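Local coordinates for protein trans-2-enoyl-CoA reductase (Treponema denticola ATCC 35405, PDB 4GGO) that catalyses the NADH-dependent reduction of the carbon-carbon double bond of trans-2-enoyl-CoA, turning crotonyl-CoA into butyryl-CoA in fatty acid synthesis, at residues His162-Gly175 against Glu187-Thr201. Sequence-based numbering, arbitrary orientation.
Sequences HKSVLKPFGKTFTG and EISAEPANDEEAAAT
The hydroxyl of Thr201 is gripped from two sides: OG1 accepts the backbone N-H of Val165, with N to OG1 3.0 Å and nearly straight at 174°, and donates to Glu197 O one turn back. That carbonyl also receives Thr201 N, the two donors arriving from opposite faces of its plane. It is a clear case of a beta hairpin, 173-178 with 185-190, whose flanking segments are also paired: the loop that leads into it is held against the first turns of helix 195-205, which follows it, within the catalytic region of this Rossmann-fold reductase. Glu197 does double duty. Its OE1 takes Asn194 N through the anti lone pair while its own N binds Asn194 OD1 at 2.9 Å, a capping box at the first turn; its other oxygen, OE2, forms a salt bridge with Lys167, whose chain, bent at chi3 (-69°), brings NZ round to the carboxylate. The very short N-O spacing there makes the exact geometry doubtful. The two methyls of Val165 lie along one side of the glutamate stem, crossing it at about a right angle, CG2 3.7 Å from Glu197 CB and CG1 nearer CG. Farther along, Pro168 O receives Ala193 N at 3.0 Å, and the rim of the Phe169 ring meets the helix, CZ 3.6 Å from Ala198 CB. Thr248, outside both segments, binds Val165 O and Lys167 N, and Leu166 lies near Tyr244, the inferred proton donor. In the hairpin, Phe173 and Ala190 exchange both backbone bonds, as do Gly175 and Ile188. Between them, the hydroxyls of Thr174 and Ser189 join directly, OG1 to OG 2.7 Å.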
# COMPACT_ATOMS: atom_id res chain seq x y z
N HIS A 162 -3.60 -20.60 -0.66
CA HIS A 162 -2.16 -20.51 -0.83
C HIS A 162 -1.55 -19.53 0.17
O HIS A 162 -2.14 -18.49 0.46
CB HIS A 162 -1.81 -20.09 -2.26
CG HIS A 162 -2.28 -21.05 -3.30
ND1 HIS A 162 -1.64 -22.24 -3.56
CD2 HIS A 162 -3.33 -21.00 -4.16
CE1 HIS A 162 -2.27 -22.88 -4.52
NE2 HIS A 162 -3.30 -22.15 -4.91
N LYS A 163 -0.38 -19.87 0.69
CA LYS A 163 0.31 -19.02 1.65
C LYS A 163 1.65 -18.52 1.10
O LYS A 163 2.46 -19.31 0.63
CB LYS A 163 0.53 -19.78 2.97
CG LYS A 163 -0.70 -19.81 3.87
CD LYS A 163 -0.52 -20.76 5.03
CE LYS A 163 -1.23 -22.09 4.77
NZ LYS A 163 -1.12 -23.02 5.92
N SER A 164 1.86 -17.21 1.17
CA SER A 164 3.10 -16.62 0.68
C SER A 164 4.18 -16.64 1.76
O SER A 164 3.88 -16.61 2.95
CB SER A 164 2.86 -15.19 0.20
OG SER A 164 2.50 -14.34 1.28
N VAL A 165 5.43 -16.69 1.32
CA VAL A 165 6.57 -16.59 2.24
C VAL A 165 7.52 -15.49 1.78
O VAL A 165 7.51 -15.10 0.61
CB VAL A 165 7.34 -17.92 2.33
CG1 VAL A 165 6.41 -19.06 2.72
CG2 VAL A 165 8.05 -18.23 1.02
N LEU A 166 8.33 -14.99 2.70
CA LEU A 166 9.31 -13.96 2.39
C LEU A 166 10.71 -14.52 2.62
O LEU A 166 11.32 -14.27 3.66
CB LEU A 166 9.10 -12.73 3.26
CG LEU A 166 7.67 -12.19 3.35
CD1 LEU A 166 7.62 -10.96 4.26
CD2 LEU A 166 7.12 -11.86 1.97
N LYS A 167 11.22 -15.27 1.65
CA LYS A 167 12.47 -16.00 1.84
C LYS A 167 13.34 -16.01 0.58
O LYS A 167 12.83 -15.85 -0.53
CB LYS A 167 12.17 -17.44 2.31
CG LYS A 167 11.57 -17.50 3.71
CD LYS A 167 11.48 -18.92 4.26
CE LYS A 167 10.46 -19.76 3.53
NZ LYS A 167 10.11 -20.96 4.33
N PRO A 168 14.66 -16.19 0.75
CA PRO A 168 15.57 -16.23 -0.40
C PRO A 168 15.61 -17.61 -1.05
O PRO A 168 14.90 -18.51 -0.62
CB PRO A 168 16.93 -15.93 0.23
CG PRO A 168 16.82 -16.53 1.59
CD PRO A 168 15.39 -16.29 2.02
N PHE A 169 16.43 -17.76 -2.08
CA PHE A 169 16.67 -19.06 -2.70
C PHE A 169 18.13 -19.45 -2.56
O PHE A 169 19.02 -18.59 -2.59
CB PHE A 169 16.28 -19.04 -4.18
CG PHE A 169 14.80 -18.94 -4.42
CD1 PHE A 169 13.94 -19.95 -4.02
CD2 PHE A 169 14.27 -17.84 -5.07
CE1 PHE A 169 12.58 -19.86 -4.25
CE2 PHE A 169 12.91 -17.74 -5.31
CZ PHE A 169 12.06 -18.75 -4.90
N GLY A 170 18.39 -20.74 -2.40
CA GLY A 170 19.75 -21.25 -2.31
C GLY A 170 20.34 -21.17 -0.91
O GLY A 170 20.45 -22.18 -0.22
N LYS A 171 20.73 -19.96 -0.51
CA LYS A 171 21.36 -19.76 0.80
C LYS A 171 20.47 -18.98 1.75
O LYS A 171 19.58 -18.24 1.33
CB LYS A 171 22.70 -19.05 0.64
CG LYS A 171 23.78 -19.87 -0.03
CD LYS A 171 25.13 -19.16 0.03
CE LYS A 171 26.22 -19.99 -0.62
NZ LYS A 171 26.38 -21.31 0.03
N THR A 172 20.72 -19.14 3.05
CA THR A 172 20.01 -18.39 4.07
C THR A 172 20.40 -16.91 4.02
O THR A 172 21.59 -16.57 3.94
CB THR A 172 20.27 -18.96 5.48
OG1 THR A 172 19.82 -18.02 6.47
CG2 THR A 172 21.75 -19.22 5.69
N PHE A 173 19.41 -16.04 4.04
CA PHE A 173 19.66 -14.60 4.05
C PHE A 173 19.70 -14.08 5.48
O PHE A 173 18.72 -14.17 6.21
CB PHE A 173 18.60 -13.85 3.24
CG PHE A 173 18.71 -12.36 3.33
CD1 PHE A 173 19.85 -11.70 2.88
CD2 PHE A 173 17.68 -11.61 3.87
CE1 PHE A 173 19.95 -10.33 2.96
CE2 PHE A 173 17.78 -10.23 3.95
CZ PHE A 173 18.91 -9.59 3.50
N THR A 174 20.86 -13.55 5.87
CA THR A 174 21.06 -13.08 7.23
C THR A 174 21.52 -11.63 7.23
O THR A 174 22.41 -11.26 6.46
CB THR A 174 22.10 -13.95 7.97
OG1 THR A 174 21.63 -15.31 8.02
CG2 THR A 174 22.31 -13.45 9.39
N GLY A 175 20.92 -10.82 8.10
CA GLY A 175 21.31 -9.43 8.23
C GLY A 175 20.90 -8.84 9.56
O GLY A 175 20.14 -9.45 10.32
N GLU A 187 20.38 -9.91 15.07
CA GLU A 187 20.76 -10.59 13.84
C GLU A 187 19.75 -11.69 13.56
O GLU A 187 19.67 -12.67 14.29
CB GLU A 187 22.16 -11.17 13.95
CG GLU A 187 22.58 -12.00 12.75
CD GLU A 187 24.05 -11.87 12.43
OE1 GLU A 187 24.65 -10.83 12.76
OE2 GLU A 187 24.62 -12.82 11.85
N ILE A 188 18.96 -11.51 12.50
CA ILE A 188 17.94 -12.48 12.15
C ILE A 188 18.18 -13.05 10.76
O ILE A 188 18.95 -12.50 9.98
CB ILE A 188 16.53 -11.87 12.21
CG1 ILE A 188 16.34 -10.84 11.10
CG2 ILE A 188 16.29 -11.24 13.57
CD1 ILE A 188 14.92 -10.32 10.99
N SER A 189 17.52 -14.16 10.46
CA SER A 189 17.75 -14.87 9.21
C SER A 189 16.45 -15.33 8.55
O SER A 189 15.43 -15.52 9.22
CB SER A 189 18.66 -16.08 9.45
OG SER A 189 19.89 -15.68 10.03
N ALA A 190 16.51 -15.52 7.24
CA ALA A 190 15.42 -16.13 6.49
C ALA A 190 15.97 -17.33 5.72
O ALA A 190 16.86 -17.18 4.88
CB ALA A 190 14.79 -15.13 5.54
N GLU A 191 15.45 -18.51 6.03
CA GLU A 191 15.91 -19.74 5.40
C GLU A 191 15.47 -19.79 3.94
O GLU A 191 14.47 -19.18 3.57
CB GLU A 191 15.35 -20.96 6.15
CG GLU A 191 15.66 -20.97 7.65
CD GLU A 191 17.06 -21.46 7.96
OE1 GLU A 191 17.20 -22.40 8.77
OE2 GLU A 191 18.04 -20.89 7.41
N PRO A 192 16.23 -20.50 3.09
CA PRO A 192 15.86 -20.62 1.68
C PRO A 192 14.55 -21.38 1.49
O PRO A 192 14.27 -22.32 2.24
CB PRO A 192 17.03 -21.39 1.06
CG PRO A 192 17.66 -22.11 2.21
CD PRO A 192 17.50 -21.19 3.38
N ALA A 193 13.76 -20.99 0.50
CA ALA A 193 12.44 -21.57 0.29
C ALA A 193 12.46 -22.72 -0.71
O ALA A 193 13.38 -22.83 -1.53
CB ALA A 193 11.45 -20.50 -0.15
N ASN A 194 11.44 -23.57 -0.64
CA ASN A 194 11.28 -24.67 -1.59
C ASN A 194 10.37 -24.31 -2.76
O ASN A 194 9.82 -23.21 -2.81
CB ASN A 194 10.78 -25.93 -0.87
CG ASN A 194 9.50 -25.69 -0.08
OD1 ASN A 194 8.59 -25.00 -0.55
ND2 ASN A 194 9.44 -26.24 1.12
N ASP A 195 10.22 -25.25 -3.69
CA ASP A 195 9.43 -25.01 -4.90
C ASP A 195 7.96 -24.73 -4.62
O ASP A 195 7.31 -24.00 -5.36
CB ASP A 195 9.57 -26.19 -5.87
CG ASP A 195 10.88 -26.16 -6.64
OD1 ASP A 195 11.79 -25.39 -6.26
OD2 ASP A 195 11.00 -26.92 -7.63
N GLU A 196 7.43 -25.31 -3.54
CA GLU A 196 6.05 -25.07 -3.15
C GLU A 196 5.83 -23.65 -2.65
O GLU A 196 4.93 -22.95 -3.11
CB GLU A 196 5.59 -26.08 -2.09
CG GLU A 196 5.00 -27.36 -2.66
CD GLU A 196 4.17 -28.13 -1.65
OE1 GLU A 196 4.38 -27.93 -0.43
OE2 GLU A 196 3.31 -28.92 -2.07
N GLU A 197 6.66 -23.23 -1.70
CA GLU A 197 6.60 -21.88 -1.15
C GLU A 197 6.80 -20.83 -2.24
O GLU A 197 6.19 -19.77 -2.21
CB GLU A 197 7.65 -21.70 -0.06
CG GLU A 197 7.38 -22.51 1.20
CD GLU A 197 8.52 -22.46 2.19
OE1 GLU A 197 9.68 -22.70 1.78
OE2 GLU A 197 8.27 -22.18 3.38
N ALA A 198 7.66 -21.15 -3.21
CA ALA A 198 7.92 -20.25 -4.33
C ALA A 198 6.69 -20.09 -5.21
O ALA A 198 6.31 -18.97 -5.56
CB ALA A 198 9.10 -20.75 -5.14
N ALA A 199 6.08 -21.21 -5.58
CA ALA A 199 4.88 -21.20 -6.41
C ALA A 199 3.72 -20.53 -5.68
O ALA A 199 2.98 -19.75 -6.26
CB ALA A 199 4.51 -22.61 -6.82
N ALA A 200 3.59 -20.85 -4.39
CA ALA A 200 2.52 -20.29 -3.57
C ALA A 200 2.64 -18.77 -3.44
O ALA A 200 1.64 -18.06 -3.48
CB ALA A 200 2.52 -20.94 -2.19
N THR A 201 3.87 -18.29 -3.29
CA THR A 201 4.12 -16.86 -3.17
C THR A 201 3.71 -16.12 -4.44
O THR A 201 3.10 -15.05 -4.38
CB THR A 201 5.60 -16.57 -2.84
OG1 THR A 201 5.94 -17.20 -1.60
CG2 THR A 201 5.84 -15.07 -2.72
O HOH W 1 16.10 -22.75 -2.22